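Local coordinates for metallo-beta-lactamase family protein (Staphylococcus aureus, PDB 3R2U) that is probably a hydrolase of the metallo-beta-lactamase superfamily, carrying an iron(III) ion and a rhodanese-like domain, at residues Q160-L165 with D208-I213; T299-S304 with N340-Y345. All blocks are in the same frame, centred on the assembly; numbering follows the deposited sequence.

Interaction 1: residues Q160-L165 with D208-I213; sequences QVPMGL and DLPDYI
Pro-162 brings the CG corner of its ring against Pro-210 and Ile-213, crossing both side chains at a slant, its CG 3.9 Å from Pro-210 CG and as far from Ile-213 CG2. Proline suits both sides of this contact, since a ring that cannot swing away offers a firm apolar surface. Ile-213 supplies the largest share of the loop's side. Its CG1 branch sits between the backbone N and the carbonyl carbon (chi1 68°), carrying CD1 to Leu-165, 4.2 Å from that residue's CB, while CG2 stays with Pro-162. Farther out, the Tyr-212 side chain crosses Val-161 at about a right angle, with Val-161 CB at the ring's edge. The hydroxyl does the touching, with OH 3.1 Å from Val-161 CB, tighter than ordinary van der Waals contact and perhaps imprecisely placed. Pro-162 O also lies at the ring's edge, and Pro-210 CB rests over one face, displaced toward the rim.

Pro-210 to Ile-213 form a type I turn, closed by the bond from Ile-213 N to Pro-210 O (3.2 Å). This turn delivers the chain into strand 214-217, which runs parallel to strand 164-168 in one of the two mixed sheets of the metallo-beta-lactamase domain. No direct hydrogen bond joins the two segments; the backbone bonds that pair the strands begin at the next residue, Gln-214, which bonds with Met-163 and Leu-165. At the mouth of the strand pair, a water donates to both Met-163 O and Tyr-212 O, 2.7 Å from each. Met-163 O is approached by Ile-213 CA at 3.4 Å, a bent CA-H...O contact. Thr-236 of a second subunit hydrogen-bonds to Tyr-212 O, and Gln-242 of that subunit packs on Val-161, placing the outer end of this contact at a subunit interface.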
ATOM      1  N   GLN A 160      37.652  -9.167  20.045  1.00 31.99           N
ATOM      2  CA  GLN A 160      38.721  -8.406  20.711  1.00 33.75           C
ATOM      3  C   GLN A 160      39.229  -7.259  19.848  1.00 31.50           C
ATOM      4  O   GLN A 160      40.185  -6.578  20.218  1.00 33.46           O
ATOM      5  CB  GLN A 160      39.921  -9.317  20.939  1.00 34.62           C
ATOM      6  CG  GLN A 160      39.598 -10.620  21.595  1.00 41.81           C
ATOM      7  CD  GLN A 160      39.314 -10.456  23.052  1.00 44.59           C
ATOM      8  OE1 GLN A 160      38.164 -10.363  23.454  1.00 50.04           O
ATOM      9  NE2 GLN A 160      40.360 -10.365  23.849  1.00 45.03           N
ATOM     10  N   VAL A 161      38.635  -7.096  18.679  1.00 27.98           N
ATOM     11  CA  VAL A 161      39.057  -6.093  17.716  1.00 25.49           C
ATOM     12  C   VAL A 161      37.815  -5.375  17.229  1.00 23.86           C
ATOM     13  O   VAL A 161      36.732  -5.959  17.237  1.00 23.84           O
ATOM     14  CB  VAL A 161      39.769  -6.739  16.498  1.00 26.09           C
ATOM     15  CG1 VAL A 161      41.124  -7.383  16.902  1.00 26.67           C
ATOM     16  CG2 VAL A 161      38.866  -7.772  15.823  1.00 22.78           C
ATOM     17  N   PRO A 162      37.958  -4.105  16.816  1.00 23.60           N
ATOM     18  CA  PRO A 162      36.814  -3.350  16.337  1.00 22.47           C
ATOM     19  C   PRO A 162      36.332  -3.853  14.990  1.00 21.62           C
ATOM     20  O   PRO A 162      37.101  -4.440  14.218  1.00 23.28           O
ATOM     21  CB  PRO A 162      37.357  -1.926  16.238  1.00 22.49           C
ATOM     22  CG  PRO A 162      38.821  -2.106  16.001  1.00 24.33           C
ATOM     23  CD  PRO A 162      39.192  -3.291  16.804  1.00 24.49           C
ATOM     24  N   MET A 163      35.056  -3.629  14.717  1.00 21.37           N
ATOM     25  CA  MET A 163      34.435  -4.064  13.490  1.00 19.81           C
ATOM     26  C   MET A 163      34.256  -2.924  12.505  1.00 20.21           C
ATOM     27  O   MET A 163      34.426  -3.105  11.316  1.00 19.67           O
ATOM     28  CB  MET A 163      33.058  -4.665  13.792  1.00 20.79           C
ATOM     29  CG  MET A 163      32.309  -5.236  12.549  1.00 22.26           C
ATOM     30  SD  MET A 163      30.544  -5.483  12.847  1.00 27.46           S
ATOM     31  CE  MET A 163      30.575  -6.648  14.200  1.00 27.41           C
ATOM     32  N   GLY A 164      33.878  -1.745  12.991  1.00 19.53           N
ATOM     33  CA  GLY A 164      33.606  -0.645  12.094  1.00 19.24           C
ATOM     34  C   GLY A 164      33.474   0.686  12.799  1.00 19.11           C
ATOM     35  O   GLY A 164      33.405   0.746  14.023  1.00 19.12           O
ATOM     36  N   LEU A 165      33.440   1.747  12.004  1.00 18.74           N
ATOM     37  CA  LEU A 165      33.344   3.088  12.504  1.00 19.82           C
ATOM     38  C   LEU A 165      32.151   3.802  11.892  1.00 19.73           C
ATOM     39  O   LEU A 165      32.041   3.882  10.663  1.00 20.10           O
ATOM     40  CB  LEU A 165      34.594   3.855  12.124  1.00 20.20           C
ATOM     41  CG  LEU A 165      34.752   5.316  12.600  1.00 22.30           C
ATOM     42  CD1 LEU A 165      35.028   5.370  14.091  1.00 17.74           C
ATOM     43  CD2 LEU A 165      35.881   6.016  11.814  1.00 21.11           C
ATOM     44  N   ASP A 208      45.589   4.860  12.330  0.60 28.77           N
ATOM     45  CA  ASP A 208      46.116   3.850  13.233  0.60 30.42           C
ATOM     46  C   ASP A 208      45.142   2.719  13.525  0.60 28.64           C
ATOM     47  O   ASP A 208      45.518   1.723  14.119  0.60 29.90           O
ATOM     48  CB  ASP A 208      46.552   4.522  14.536  0.60 31.38           C
ATOM     49  CG  ASP A 208      47.630   5.551  14.310  0.60 33.11           C
ATOM     50  OD1 ASP A 208      48.396   5.382  13.339  0.60 32.44           O
ATOM     51  OD2 ASP A 208      47.712   6.520  15.095  0.60 37.18           O
ATOM     52  N   LEU A 209      43.891   2.882  13.130  1.00 27.59           N
ATOM     53  CA  LEU A 209      42.889   1.832  13.327  1.00 26.73           C
ATOM     54  C   LEU A 209      43.180   0.662  12.358  1.00 25.75           C
ATOM     55  O   LEU A 209      43.842   0.858  11.346  1.00 25.62           O
ATOM     56  CB  LEU A 209      41.478   2.377  13.120  1.00 25.15           C
ATOM     57  CG  LEU A 209      41.044   3.362  14.209  1.00 25.58           C
ATOM     58  CD1 LEU A 209      39.647   3.876  13.949  1.00 22.65           C
ATOM     59  CD2 LEU A 209      41.171   2.694  15.605  1.00 25.49           C
ATOM     60  N   PRO A 210      42.675  -0.542  12.660  1.00 25.62           N
ATOM     61  CA  PRO A 210      42.927  -1.694  11.772  1.00 25.50           C
ATOM     62  C   PRO A 210      42.313  -1.482  10.385  1.00 24.37           C
ATOM     63  O   PRO A 210      41.182  -1.018  10.260  1.00 23.14           O
ATOM     64  CB  PRO A 210      42.261  -2.857  12.496  1.00 26.20           C
ATOM     65  CG  PRO A 210      42.141  -2.384  13.966  1.00 27.20           C
ATOM     66  CD  PRO A 210      41.876  -0.921  13.840  1.00 27.13           C
ATOM     67  N   ASP A 211      43.064  -1.817   9.354  1.00 23.70           N
ATOM     68  CA  ASP A 211      42.615  -1.580   7.983  1.00 23.71           C
ATOM     69  C   ASP A 211      41.385  -2.399   7.550  1.00 22.83           C
ATOM     70  O   ASP A 211      40.750  -2.076   6.555  1.00 22.76           O
ATOM     71  CB  ASP A 211      43.778  -1.767   7.002  1.00 24.48           C
ATOM     72  CG  ASP A 211      44.762  -0.581   7.017  1.00 28.10           C
ATOM     73  OD1 ASP A 211      44.461   0.460   7.671  1.00 29.97           O
ATOM     74  OD2 ASP A 211      45.822  -0.681   6.353  1.00 30.14           O
ATOM     75  N   TYR A 212      41.039  -3.421   8.315  1.00 22.63           N
ATOM     76  CA  TYR A 212      39.887  -4.268   7.998  1.00 21.69           C
ATOM     77  C   TYR A 212      38.555  -3.780   8.627  1.00 20.54           C
ATOM     78  O   TYR A 212      37.488  -4.439   8.475  1.00 18.63           O
ATOM     79  CB  TYR A 212      40.176  -5.706   8.425  1.00 21.04           C
ATOM     80  CG  TYR A 212      40.522  -5.858   9.900  1.00 24.23           C
ATOM     81  CD1 TYR A 212      39.555  -5.681  10.882  1.00 25.67           C
ATOM     82  CD2 TYR A 212      41.807  -6.213  10.305  1.00 26.48           C
ATOM     83  CE1 TYR A 212      39.858  -5.823  12.217  1.00 27.78           C
ATOM     84  CE2 TYR A 212      42.123  -6.362  11.654  1.00 22.75           C
ATOM     85  CZ  TYR A 212      41.145  -6.168  12.599  1.00 26.58           C
ATOM     86  OH  TYR A 212      41.426  -6.303  13.930  1.00 25.03           O
ATOM     87  N   ILE A 213      38.590  -2.662   9.350  1.00 19.97           N
ATOM     88  CA  ILE A 213      37.344  -2.149   9.914  1.00 19.66           C
ATOM     89  C   ILE A 213      36.476  -1.590   8.782  1.00 20.18           C
ATOM     90  O   ILE A 213      36.989  -1.079   7.777  1.00 18.32           O
ATOM     91  CB  ILE A 213      37.519  -1.065  10.992  1.00 21.17           C
ATOM     92  CG1 ILE A 213      38.065   0.237  10.406  1.00 20.15           C
ATOM     93  CG2 ILE A 213      38.369  -1.589  12.165  1.00 19.60           C
ATOM     94  CD1 ILE A 213      37.980   1.418  11.400  1.00 19.93           C
TER
HETATM   95  O   HOH W   1      35.236  -5.235   9.817  1.00 14.47           O

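Interaction 2: residues T299-S304 with N340-Y345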
ATOM      1  N   THR A 299       4.170  28.658  -3.889  1.00 20.16           N
ATOM      2  CA  THR A 299       3.609  27.393  -4.355  1.00 20.12           C
ATOM      3  C   THR A 299       4.571  26.563  -5.214  1.00 20.19           C
ATOM      4  O   THR A 299       5.145  27.077  -6.163  1.00 21.52           O
ATOM      5  CB  THR A 299       2.345  27.676  -5.188  1.00 21.19           C
ATOM      6  OG1 THR A 299       1.397  28.396  -4.395  1.00 21.15           O
ATOM      7  CG2 THR A 299       1.728  26.408  -5.672  1.00 20.83           C
ATOM      8  N   PHE A 300       4.703  25.272  -4.907  1.00 19.69           N
ATOM      9  CA  PHE A 300       5.593  24.376  -5.659  1.00 18.61           C
ATOM     10  C   PHE A 300       4.800  23.302  -6.407  1.00 19.63           C
ATOM     11  O   PHE A 300       3.925  22.642  -5.841  1.00 19.35           O
ATOM     12  CB  PHE A 300       6.611  23.709  -4.729  1.00 19.31           C
ATOM     13  CG  PHE A 300       7.556  24.681  -4.075  1.00 20.20           C
ATOM     14  CD1 PHE A 300       8.544  25.306  -4.817  1.00 24.09           C
ATOM     15  CD2 PHE A 300       7.449  24.987  -2.731  1.00 23.31           C
ATOM     16  CE1 PHE A 300       9.402  26.217  -4.235  1.00 25.40           C
ATOM     17  CE2 PHE A 300       8.331  25.891  -2.134  1.00 23.15           C
ATOM     18  CZ  PHE A 300       9.294  26.504  -2.884  1.00 23.64           C
ATOM     19  N   ASP A 301       5.113  23.147  -7.687  1.00 19.41           N
ATOM     20  CA  ASP A 301       4.427  22.200  -8.558  1.00 20.87           C
ATOM     21  C   ASP A 301       5.304  20.965  -8.579  1.00 19.52           C
ATOM     22  O   ASP A 301       6.457  21.012  -9.003  1.00 18.77           O
ATOM     23  CB  ASP A 301       4.233  22.811  -9.941  1.00 20.39           C
ATOM     24  CG  ASP A 301       3.387  21.943 -10.884  1.00 23.58           C
ATOM     25  OD1 ASP A 301       3.431  20.697 -10.826  1.00 24.48           O
ATOM     26  OD2 ASP A 301       2.686  22.534 -11.724  1.00 27.71           O
ATOM     27  N   LEU A 302       4.734  19.875  -8.089  1.00 19.70           N
ATOM     28  CA  LEU A 302       5.439  18.602  -7.909  1.00 19.53           C
ATOM     29  C   LEU A 302       5.520  17.716  -9.118  1.00 20.59           C
ATOM     30  O   LEU A 302       6.129  16.644  -9.042  1.00 21.44           O
ATOM     31  CB  LEU A 302       4.745  17.805  -6.801  1.00 20.09           C
ATOM     32  CG  LEU A 302       4.675  18.510  -5.455  1.00 18.08           C
ATOM     33  CD1 LEU A 302       3.806  17.711  -4.512  1.00 18.09           C
ATOM     34  CD2 LEU A 302       6.059  18.713  -4.870  1.00 19.34           C
ATOM     35  N   ARG A 303       4.916  18.132 -10.236  1.00 21.03           N
ATOM     36  CA  ARG A 303       4.913  17.292 -11.430  1.00 21.46           C
ATOM     37  C   ARG A 303       6.273  17.281 -12.132  1.00 21.75           C
ATOM     38  O   ARG A 303       7.178  18.030 -11.778  1.00 19.91           O
ATOM     39  CB  ARG A 303       3.823  17.757 -12.410  1.00 22.30           C
ATOM     40  CG  ARG A 303       2.393  17.654 -11.868  1.00 23.70           C
ATOM     41  CD  ARG A 303       1.428  18.258 -12.849  1.00 23.75           C
ATOM     42  NE  ARG A 303       1.749  19.668 -13.024  1.00 24.71           N
ATOM     43  CZ  ARG A 303       1.502  20.375 -14.122  1.00 25.41           C
ATOM     44  NH1 ARG A 303       0.922  19.821 -15.171  1.00 29.33           N
ATOM     45  NH2 ARG A 303       1.862  21.644 -14.171  1.00 27.49           N
ATOM     46  N   SER A 304       6.407  16.392 -13.111  1.00 23.18           N
ATOM     47  CA  SER A 304       7.628  16.292 -13.906  1.00 24.79           C
ATOM     48  C   SER A 304       7.878  17.601 -14.651  1.00 24.92           C
ATOM     49  O   SER A 304       6.936  18.382 -14.921  1.00 24.62           O
ATOM     50  CB  SER A 304       7.522  15.161 -14.929  1.00 25.70           C
ATOM     51  OG  SER A 304       6.568  15.474 -15.950  1.00 25.31           O
ATOM     52  N   ASN A 340       1.949  26.208  -0.461  1.00 16.54           N
ATOM     53  CA  ASN A 340       1.027  25.306  -1.156  1.00 16.43           C
ATOM     54  C   ASN A 340       1.800  24.404  -2.117  1.00 16.46           C
ATOM     55  O   ASN A 340       2.855  24.782  -2.634  1.00 16.53           O
ATOM     56  CB  ASN A 340       0.000  26.064  -1.993  1.00 16.99           C
ATOM     57  CG  ASN A 340      -1.059  26.761  -1.170  1.00 18.73           C
ATOM     58  OD1 ASN A 340      -1.279  26.452  -0.008  1.00 22.82           O
ATOM     59  ND2 ASN A 340      -1.753  27.679  -1.796  1.00 21.87           N
ATOM     60  N   LEU A 341       1.253  23.221  -2.359  1.00 16.24           N
ATOM     61  CA  LEU A 341       1.800  22.295  -3.302  1.00 17.23           C
ATOM     62  C   LEU A 341       0.767  22.015  -4.383  1.00 17.94           C
ATOM     63  O   LEU A 341      -0.437  22.057  -4.123  1.00 18.84           O
ATOM     64  CB  LEU A 341       2.178  20.984  -2.617  1.00 16.92           C
ATOM     65  CG  LEU A 341       3.225  21.061  -1.539  1.00 16.59           C
ATOM     66  CD1 LEU A 341       3.451  19.664  -0.901  1.00 14.01           C
ATOM     67  CD2 LEU A 341       4.540  21.690  -2.124  1.00 15.83           C
ATOM     68  N   ILE A 342       1.246  21.770  -5.601  1.00 18.67           N
ATOM     69  CA  ILE A 342       0.387  21.426  -6.720  1.00 18.34           C
ATOM     70  C   ILE A 342       0.637  19.970  -7.092  1.00 18.36           C
ATOM     71  O   ILE A 342       1.775  19.540  -7.346  1.00 19.41           O
ATOM     72  CB  ILE A 342       0.587  22.351  -7.932  1.00 19.82           C
ATOM     73  CG1 ILE A 342       0.084  23.760  -7.591  1.00 22.67           C
ATOM     74  CG2 ILE A 342      -0.178  21.785  -9.174  1.00 18.18           C
ATOM     75  CD1 ILE A 342       0.264  24.739  -8.648  1.00 28.22           C
ATOM     76  N   GLY A 343      -0.430  19.193  -7.092  1.00 19.21           N
ATOM     77  CA  GLY A 343      -0.354  17.777  -7.455  1.00 20.41           C
ATOM     78  C   GLY A 343      -1.588  17.056  -6.971  1.00 21.38           C
ATOM     79  O   GLY A 343      -2.477  17.670  -6.379  1.00 19.46           O
ATOM     80  N   ASP A 344      -1.657  15.753  -7.228  1.00 23.55           N
ATOM     81  CA  ASP A 344      -2.780  14.963  -6.730  1.00 24.43           C
ATOM     82  C   ASP A 344      -2.566  14.674  -5.236  1.00 24.37           C
ATOM     83  O   ASP A 344      -1.439  14.711  -4.735  1.00 23.37           O
ATOM     84  CB  ASP A 344      -2.966  13.679  -7.561  1.00 27.20           C
ATOM     85  CG  ASP A 344      -1.804  12.715  -7.423  1.00 29.12           C
ATOM     86  OD1 ASP A 344      -1.002  12.635  -8.371  1.00 40.59           O
ATOM     87  OD2 ASP A 344      -1.665  12.078  -6.351  1.00 30.59           O
ATOM     88  N   TYR A 345      -3.664  14.370  -4.542  1.00 25.05           N
ATOM     89  CA  TYR A 345      -3.672  14.144  -3.096  1.00 24.17           C
ATOM     90  C   TYR A 345      -2.523  13.289  -2.572  1.00 25.01           C
ATOM     91  O   TYR A 345      -1.876  13.652  -1.592  1.00 22.60           O
ATOM     92  CB  TYR A 345      -5.003  13.511  -2.658  1.00 24.93           C
ATOM     93  CG  TYR A 345      -5.135  13.370  -1.145  1.00 25.39           C
ATOM     94  CD1 TYR A 345      -4.629  12.250  -0.477  1.00 23.02           C
ATOM     95  CD2 TYR A 345      -5.757  14.366  -0.386  1.00 26.56           C
ATOM     96  CE1 TYR A 345      -4.740  12.129   0.923  1.00 28.29           C
ATOM     97  CE2 TYR A 345      -5.872  14.256   0.993  1.00 29.72           C
ATOM     98  CZ  TYR A 345      -5.369  13.143   1.645  1.00 29.59           C
ATOM     99  OH  TYR A 345      -5.493  13.066   3.008  1.00 29.55           O
TER
HETATM  100  O   HOH W   2      -1.255  28.291  -4.543  1.00 23.81           O
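Thr-299 and Ile-342 meet at about a right angle on one face of a parallel strand pair, the threonine methyl CG2 lying 3.7 Å from Ile-342 CG1. The threonine OG1 lies beside the backbone N (chi1 -58°), which leaves CG2 anti to that nitrogen and turned to the isoleucine, with the hydroxyl toward Asn-340. There a water bridges the polar ends, donating to Thr-299 OG1 and accepting from Asn-340 ND2, which also pair with Arg-297 O and Asn-294 O, respectively. On the same face Ile-342 CG2 lies against the Asp-301 carboxylate, 3.9 Å from OD2. Being beta-branched, Ile-342 is well suited to covering its neighbours in a strand.

The other face is apolar. Leu-341 CD2 reaches Phe-300 CB at 3.9 Å near the edge of the phenyl ring, and Leu-302 CD1 crosses to Leu-341 CB. Helix 345-356 covers the two leucines with Ala-351. Strands 298-301 and 339-342 are the central pair of a four-stranded parallel sheet ordered 2-1-3-4, and each leads into a helix through an N-cap residue, Ser-304 or Asp-344, in an alpha/beta arrangement. The bonds alternate: Phe-300 N to Asn-340 O, Ile-342 N to Phe-300 O (2.8 Å), then Leu-302 N to Ile-342 O (3.1 Å), the last in the carbonyl plane.

At the end of the strand, Asp-301 OD1 accepts from Arg-303 N, forming an Asx turn, and also from Arg-303 NE on its syn side. Arg-303 NH2 meets Asp-301 OD2 at 2.7 Å, so the guanidinium grips the carboxylate side-on, nearly coplanar with the bonded oxygens. Together with the backbone N-H, the two-pronged salt bridge holds the carboxylate's rotation and probably helps stabilise its negative charge; NH2 also donates to Gly-311 O.

How the interactions relate
The two contacts lie on opposite sides of the chain's centre, about 47 Å apart between centres, and share no strand or helix. Interaction 1 is partly buried and sits where two strands of a mixed sheet begin to come together, so apolar packing and a bridging water do the joining, with a second subunit close by. Interaction 2 is buried and lies in the middle of a parallel sheet, where backbone hydrogen bonds carry the pairing and side chains sort onto a mixed polar and apolar face and a wholly apolar one. A charged pair occurs within interaction 2, whereas the side chains that meet across interaction 1 are mostly apolar, with a tyrosine hydroxyl.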